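Long-range contact in Rbstp0775 protein (Geobacillus stearothermophilus, PDB 1RZ3), which is probably an ATP-binding kinase of the phosphoribulokinase/uridine kinase family, though its own function has not been established: residues Tyr79-Thr90 with Val133-Phe143. Numbering follows the deposited sequence.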
loop_
_atom_site.group_PDB
_atom_site.type_symbol
_atom_site.label_atom_id
_atom_site.label_comp_id
_atom_site.label_asym_id
_atom_site.label_seq_id
_atom_site.Cartn_x
_atom_site.Cartn_y
_atom_site.Cartn_z
ATOM N N TYR A 79 13.780 0.402 7.917
ATOM C CA TYR A 79 12.349 0.512 7.680
ATOM C C TYR A 79 12.005 0.941 6.252
ATOM O O TYR A 79 11.127 0.354 5.615
ATOM C CB TYR A 79 11.752 1.491 8.698
ATOM C CG TYR A 79 10.253 1.717 8.595
ATOM C CD1 TYR A 79 9.377 0.664 8.344
ATOM C CD2 TYR A 79 9.712 2.985 8.814
ATOM C CE1 TYR A 79 7.991 0.869 8.316
ATOM C CE2 TYR A 79 8.337 3.198 8.791
ATOM C CZ TYR A 79 7.484 2.139 8.544
ATOM O OH TYR A 79 6.128 2.357 8.544
ATOM N N TYR A 80 12.706 1.942 5.734
ATOM C CA TYR A 80 12.408 2.427 4.393
ATOM C C TYR A 80 12.992 1.614 3.237
ATOM O O TYR A 80 12.327 1.415 2.216
ATOM C CB TYR A 80 12.863 3.883 4.236
ATOM C CG TYR A 80 12.370 4.522 2.953
ATOM C CD1 TYR A 80 11.052 4.969 2.838
ATOM C CD2 TYR A 80 13.200 4.620 1.836
ATOM C CE1 TYR A 80 10.570 5.491 1.645
ATOM C CE2 TYR A 80 12.729 5.140 0.635
ATOM C CZ TYR A 80 11.412 5.572 0.546
ATOM O OH TYR A 80 10.937 6.077 -0.639
ATOM N N TYR A 81 14.226 1.144 3.391
ATOM C CA TYR A 81 14.893 0.410 2.313
ATOM C C TYR A 81 15.011 -1.103 2.425
ATOM O O TYR A 81 15.076 -1.793 1.407
ATOM C CB TYR A 81 16.299 0.978 2.103
ATOM C CG TYR A 81 16.337 2.282 1.346
ATOM C CD1 TYR A 81 15.942 2.340 0.012
ATOM C CD2 TYR A 81 16.778 3.453 1.959
ATOM C CE1 TYR A 81 15.984 3.532 -0.700
ATOM C CE2 TYR A 81 16.830 4.656 1.255
ATOM C CZ TYR A 81 16.429 4.683 -0.075
ATOM O OH TYR A 81 16.464 5.857 -0.784
ATOM N N LEU A 82 15.045 -1.628 3.641
ATOM C CA LEU A 82 15.209 -3.067 3.806
ATOM C C LEU A 82 13.966 -3.861 4.174
ATOM O O LEU A 82 13.897 -5.056 3.893
ATOM C CB LEU A 82 16.301 -3.340 4.849
ATOM C CG LEU A 82 17.635 -2.627 4.600
ATOM C CD1 LEU A 82 18.639 -3.052 5.661
ATOM C CD2 LEU A 82 18.151 -2.954 3.204
ATOM N N GLN A 83 12.987 -3.213 4.798
ATOM C CA GLN A 83 11.776 -3.913 5.219
ATOM C C GLN A 83 11.016 -4.577 4.067
ATOM O O GLN A 83 10.360 -5.610 4.258
ATOM C CB GLN A 83 10.854 -2.962 5.984
ATOM C CG GLN A 83 9.651 -3.659 6.601
ATOM C CD GLN A 83 9.242 -3.042 7.920
ATOM O OE1 GLN A 83 10.060 -2.908 8.827
ATOM N NE2 GLN A 83 7.971 -2.669 8.036
ATOM N N TRP A 84 11.087 -3.971 2.885
ATOM C CA TRP A 84 10.441 -4.513 1.690
ATOM C C TRP A 84 11.508 -4.780 0.637
ATOM O O TRP A 84 12.420 -3.972 0.460
ATOM C CB TRP A 84 9.437 -3.515 1.097
ATOM C CG TRP A 84 8.172 -3.387 1.865
ATOM C CD1 TRP A 84 7.042 -4.138 1.717
ATOM C CD2 TRP A 84 7.919 -2.487 2.947
ATOM N NE1 TRP A 84 6.099 -3.764 2.646
ATOM C CE2 TRP A 84 6.611 -2.751 3.415
ATOM C CE3 TRP A 84 8.672 -1.484 3.571
ATOM C CZ2 TRP A 84 6.039 -2.048 4.479
ATOM C CZ3 TRP A 84 8.103 -0.783 4.631
ATOM C CH2 TRP A 84 6.801 -1.070 5.072
ATOM N N ASP A 85 11.402 -5.916 -0.047
ATOM C CA ASP A 85 12.337 -6.239 -1.119
ATOM C C ASP A 85 11.691 -5.530 -2.304
ATOM O O ASP A 85 10.933 -6.132 -3.076
ATOM C CB ASP A 85 12.380 -7.748 -1.369
ATOM C CG ASP A 85 13.456 -8.139 -2.353
ATOM O OD1 ASP A 85 13.781 -7.317 -3.236
ATOM O OD2 ASP A 85 13.965 -9.275 -2.258
ATOM N N VAL A 86 11.973 -4.237 -2.416
ATOM C CA VAL A 86 11.395 -3.395 -3.453
ATOM C C VAL A 86 11.497 -3.947 -4.871
ATOM O O VAL A 86 10.511 -3.955 -5.605
ATOM C CB VAL A 86 12.024 -1.986 -3.409
ATOM C CG1 VAL A 86 11.422 -1.103 -4.486
ATOM C CG2 VAL A 86 11.802 -1.374 -2.031
ATOM N N GLU A 87 12.679 -4.412 -5.248
ATOM C CA GLU A 87 12.893 -4.949 -6.590
ATOM C C GLU A 87 12.112 -6.237 -6.858
ATOM O O GLU A 87 11.538 -6.407 -7.933
ATOM C CB GLU A 87 14.390 -5.178 -6.806
ATOM C CG GLU A 87 14.763 -5.837 -8.112
ATOM C CD GLU A 87 16.268 -6.042 -8.213
ATOM O OE1 GLU A 87 16.882 -6.446 -7.200
ATOM O OE2 GLU A 87 16.831 -5.804 -9.294
ATOM N N TRP A 88 12.091 -7.149 -5.890
ATOM C CA TRP A 88 11.360 -8.400 -6.069
ATOM C C TRP A 88 9.868 -8.090 -6.219
ATOM O O TRP A 88 9.192 -8.645 -7.094
ATOM C CB TRP A 88 11.576 -9.334 -4.870
ATOM C CG TRP A 88 11.019 -10.719 -5.081
ATOM C CD1 TRP A 88 11.652 -11.777 -5.671
ATOM C CD2 TRP A 88 9.701 -11.175 -4.751
ATOM N NE1 TRP A 88 10.810 -12.863 -5.730
ATOM C CE2 TRP A 88 9.605 -12.521 -5.173
ATOM C CE3 TRP A 88 8.587 -10.576 -4.143
ATOM C CZ2 TRP A 88 8.442 -13.279 -5.006
ATOM C CZ3 TRP A 88 7.430 -11.330 -3.978
ATOM C CH2 TRP A 88 7.368 -12.670 -4.409
ATOM N N LEU A 89 9.356 -7.196 -5.374
ATOM C CA LEU A 89 7.940 -6.830 -5.432
ATOM C C LEU A 89 7.599 -6.135 -6.740
ATOM O O LEU A 89 6.504 -6.313 -7.280
ATOM C CB LEU A 89 7.572 -5.942 -4.242
ATOM C CG LEU A 89 7.539 -6.734 -2.929
ATOM C CD1 LEU A 89 7.527 -5.779 -1.752
ATOM C CD2 LEU A 89 6.314 -7.657 -2.916
ATOM N N THR A 90 8.533 -5.344 -7.260
ATOM C CA THR A 90 8.290 -4.668 -8.527
ATOM C C THR A 90 8.114 -5.735 -9.609
ATOM O O THR A 90 7.193 -5.673 -10.421
ATOM C CB THR A 90 9.476 -3.768 -8.938
ATOM O OG1 THR A 90 9.694 -2.765 -7.938
ATOM C CG2 THR A 90 9.185 -3.092 -10.274
ATOM N N VAL A 133 2.472 1.658 3.428
ATOM C CA VAL A 133 3.308 2.835 3.602
ATOM C C VAL A 133 4.329 2.901 2.469
ATOM O O VAL A 133 4.708 1.871 1.902
ATOM C CB VAL A 133 4.049 2.796 4.961
ATOM C CG1 VAL A 133 4.945 1.579 5.032
ATOM C CG2 VAL A 133 4.854 4.067 5.151
ATOM N N PHE A 134 4.749 4.119 2.136
ATOM C CA PHE A 134 5.738 4.368 1.095
ATOM C C PHE A 134 5.346 3.759 -0.254
ATOM O O PHE A 134 6.199 3.222 -0.953
ATOM C CB PHE A 134 7.107 3.797 1.508
ATOM C CG PHE A 134 7.498 4.088 2.937
ATOM C CD1 PHE A 134 7.424 5.381 3.450
ATOM C CD2 PHE A 134 7.974 3.066 3.761
ATOM C CE1 PHE A 134 7.819 5.657 4.765
ATOM C CE2 PHE A 134 8.375 3.329 5.082
ATOM C CZ PHE A 134 8.296 4.629 5.583
ATOM N N LEU A 135 4.070 3.844 -0.621
ATOM C CA LEU A 135 3.610 3.274 -1.887
ATOM C C LEU A 135 4.108 4.011 -3.121
ATOM O O LEU A 135 4.223 3.422 -4.196
ATOM C CB LEU A 135 2.082 3.260 -1.954
ATOM C CG LEU A 135 1.278 2.297 -1.085
ATOM C CD1 LEU A 135 -0.184 2.351 -1.551
ATOM C CD2 LEU A 135 1.821 0.875 -1.220
ATOM N N GLN A 136 4.383 5.303 -2.974
ATOM C CA GLN A 136 4.813 6.101 -4.107
ATOM C C GLN A 136 6.309 6.188 -4.350
ATOM O O GLN A 136 6.797 7.162 -4.924
ATOM C CB GLN A 136 4.191 7.495 -4.005
ATOM C CG GLN A 136 2.669 7.430 -4.071
ATOM C CD GLN A 136 2.016 8.785 -3.970
ATOM O OE1 GLN A 136 1.827 9.328 -2.875
ATOM N NE2 GLN A 136 1.678 9.349 -5.114
ATOM N N ARG A 137 7.049 5.170 -3.922
ATOM C CA ARG A 137 8.474 5.181 -4.195
ATOM C C ARG A 137 8.578 5.025 -5.721
ATOM O O ARG A 137 7.720 4.397 -6.350
ATOM C CB ARG A 137 9.196 4.057 -3.438
ATOM C CG ARG A 137 8.605 2.676 -3.562
ATOM C CD ARG A 137 9.459 1.661 -2.787
ATOM N NE ARG A 137 9.115 1.526 -1.369
ATOM C CZ ARG A 137 9.978 1.676 -0.366
ATOM N NH1 ARG A 137 11.248 1.983 -0.610
ATOM N NH2 ARG A 137 9.587 1.474 0.884
ATOM N N LYS A 138 9.610 5.621 -6.306
ATOM C CA LYS A 138 9.803 5.624 -7.756
ATOM C C LYS A 138 9.611 4.311 -8.506
ATOM O O LYS A 138 9.111 4.304 -9.630
ATOM C CB LYS A 138 11.183 6.192 -8.092
ATOM C CG LYS A 138 12.338 5.394 -7.522
ATOM C CD LYS A 138 13.678 6.033 -7.888
ATOM C CE LYS A 138 14.851 5.245 -7.309
ATOM N NZ LYS A 138 14.786 5.131 -5.821
ATOM N N GLU A 139 10.010 3.205 -7.891
ATOM C CA GLU A 139 9.898 1.899 -8.523
ATOM C C GLU A 139 8.465 1.410 -8.739
ATOM O O GLU A 139 8.178 0.733 -9.736
ATOM C CB GLU A 139 10.652 0.853 -7.689
ATOM C CG GLU A 139 12.163 1.060 -7.559
ATOM C CD GLU A 139 12.565 2.200 -6.625
ATOM O OE1 GLU A 139 11.759 2.616 -5.764
ATOM O OE2 GLU A 139 13.717 2.672 -6.743
ATOM N N TRP A 140 7.571 1.752 -7.812
ATOM C CA TRP A 140 6.182 1.301 -7.876
ATOM C C TRP A 140 5.184 2.267 -8.518
ATOM O O TRP A 140 4.192 1.840 -9.113
ATOM C CB TRP A 140 5.705 0.935 -6.468
ATOM C CG TRP A 140 6.570 -0.093 -5.773
ATOM C CD1 TRP A 140 7.442 -0.972 -6.360
ATOM C CD2 TRP A 140 6.584 -0.394 -4.371
ATOM N NE1 TRP A 140 7.993 -1.802 -5.410
ATOM C CE2 TRP A 140 7.484 -1.469 -4.182
ATOM C CE3 TRP A 140 5.918 0.137 -3.259
ATOM C CZ2 TRP A 140 7.736 -2.021 -2.924
ATOM C CZ3 TRP A 140 6.165 -0.413 -2.008
ATOM C CH2 TRP A 140 7.067 -1.481 -1.850
ATOM N N ARG A 141 5.447 3.564 -8.395
ATOM C CA ARG A 141 4.578 4.609 -8.959
ATOM C C ARG A 141 3.957 4.383 -10.342
ATOM O O ARG A 141 2.753 4.583 -10.531
ATOM C CB ARG A 141 5.333 5.947 -9.038
ATOM C CG ARG A 141 5.599 6.633 -7.734
ATOM C CD ARG A 141 5.748 8.145 -7.960
ATOM N NE ARG A 141 6.955 8.538 -8.690
ATOM C CZ ARG A 141 8.143 8.743 -8.125
ATOM N NH1 ARG A 141 8.294 8.584 -6.819
ATOM N NH2 ARG A 141 9.176 9.139 -8.858
ATOM N N PRO A 142 4.770 3.983 -11.332
ATOM C CA PRO A 142 4.251 3.766 -12.685
ATOM C C PRO A 142 3.102 2.783 -12.807
ATOM O O PRO A 142 2.366 2.812 -13.784
ATOM C CB PRO A 142 5.477 3.281 -13.464
ATOM C CG PRO A 142 6.652 3.778 -12.650
ATOM C CD PRO A 142 6.185 3.578 -11.242
ATOM N N PHE A 143 2.939 1.918 -11.813
ATOM C CA PHE A 143 1.900 0.901 -11.891
ATOM C C PHE A 143 0.572 1.223 -11.226
ATOM O O PHE A 143 -0.321 0.373 -11.186
ATOM C CB PHE A 143 2.478 -0.418 -11.372
ATOM C CG PHE A 143 3.726 -0.832 -12.096
ATOM C CD1 PHE A 143 3.662 -1.261 -13.418
ATOM C CD2 PHE A 143 4.975 -0.700 -11.495
ATOM C CE1 PHE A 143 4.824 -1.546 -14.134
ATOM C CE2 PHE A 143 6.142 -0.981 -12.201
ATOM C CZ PHE A 143 6.065 -1.404 -13.525
HETATM O O HOH W 1 15.119 6.446 -3.127
#
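The backbones come nearest at Y80 and F134 (CA to CA 7.7 Å) and at T90 and W140 (likewise 6.4 Å), where helix 75-82 and the start of helix 86-94 meet the loop between strands 127-132 and 146-150. The ring edge of Y80 points at the face of F134 (planes at 70°), and F134 directs its own edge at the face of Y79, giving a chain of two T-shaped pairs. R137 reaches across with its chain bent at chi3 (87°), which brings the guanidinium end-on to Y80 O: NH2 bonds that oxygen at 3.0 Å, NH1 at 3.1 Å. With NH1 over the Y80 ring, the group makes a cation-pi pair, while V86 CG2 covers one guanidinium face. R137 CD rests over the centre of the W140 ring, whose NE1 makes a weak hydrogen bond to V86 O at 3.3 Å. A leucine at R137 would remove both donors and the charge, and would probably leave Y80 O without a mate from this loop and the Y80 ring without its cation-pi partner. One arginine thus closes NH1 and NH2 on a single backbone carbonyl, tying both helices to a loop of the P-loop NTPase core through buried polar and aromatic contacts.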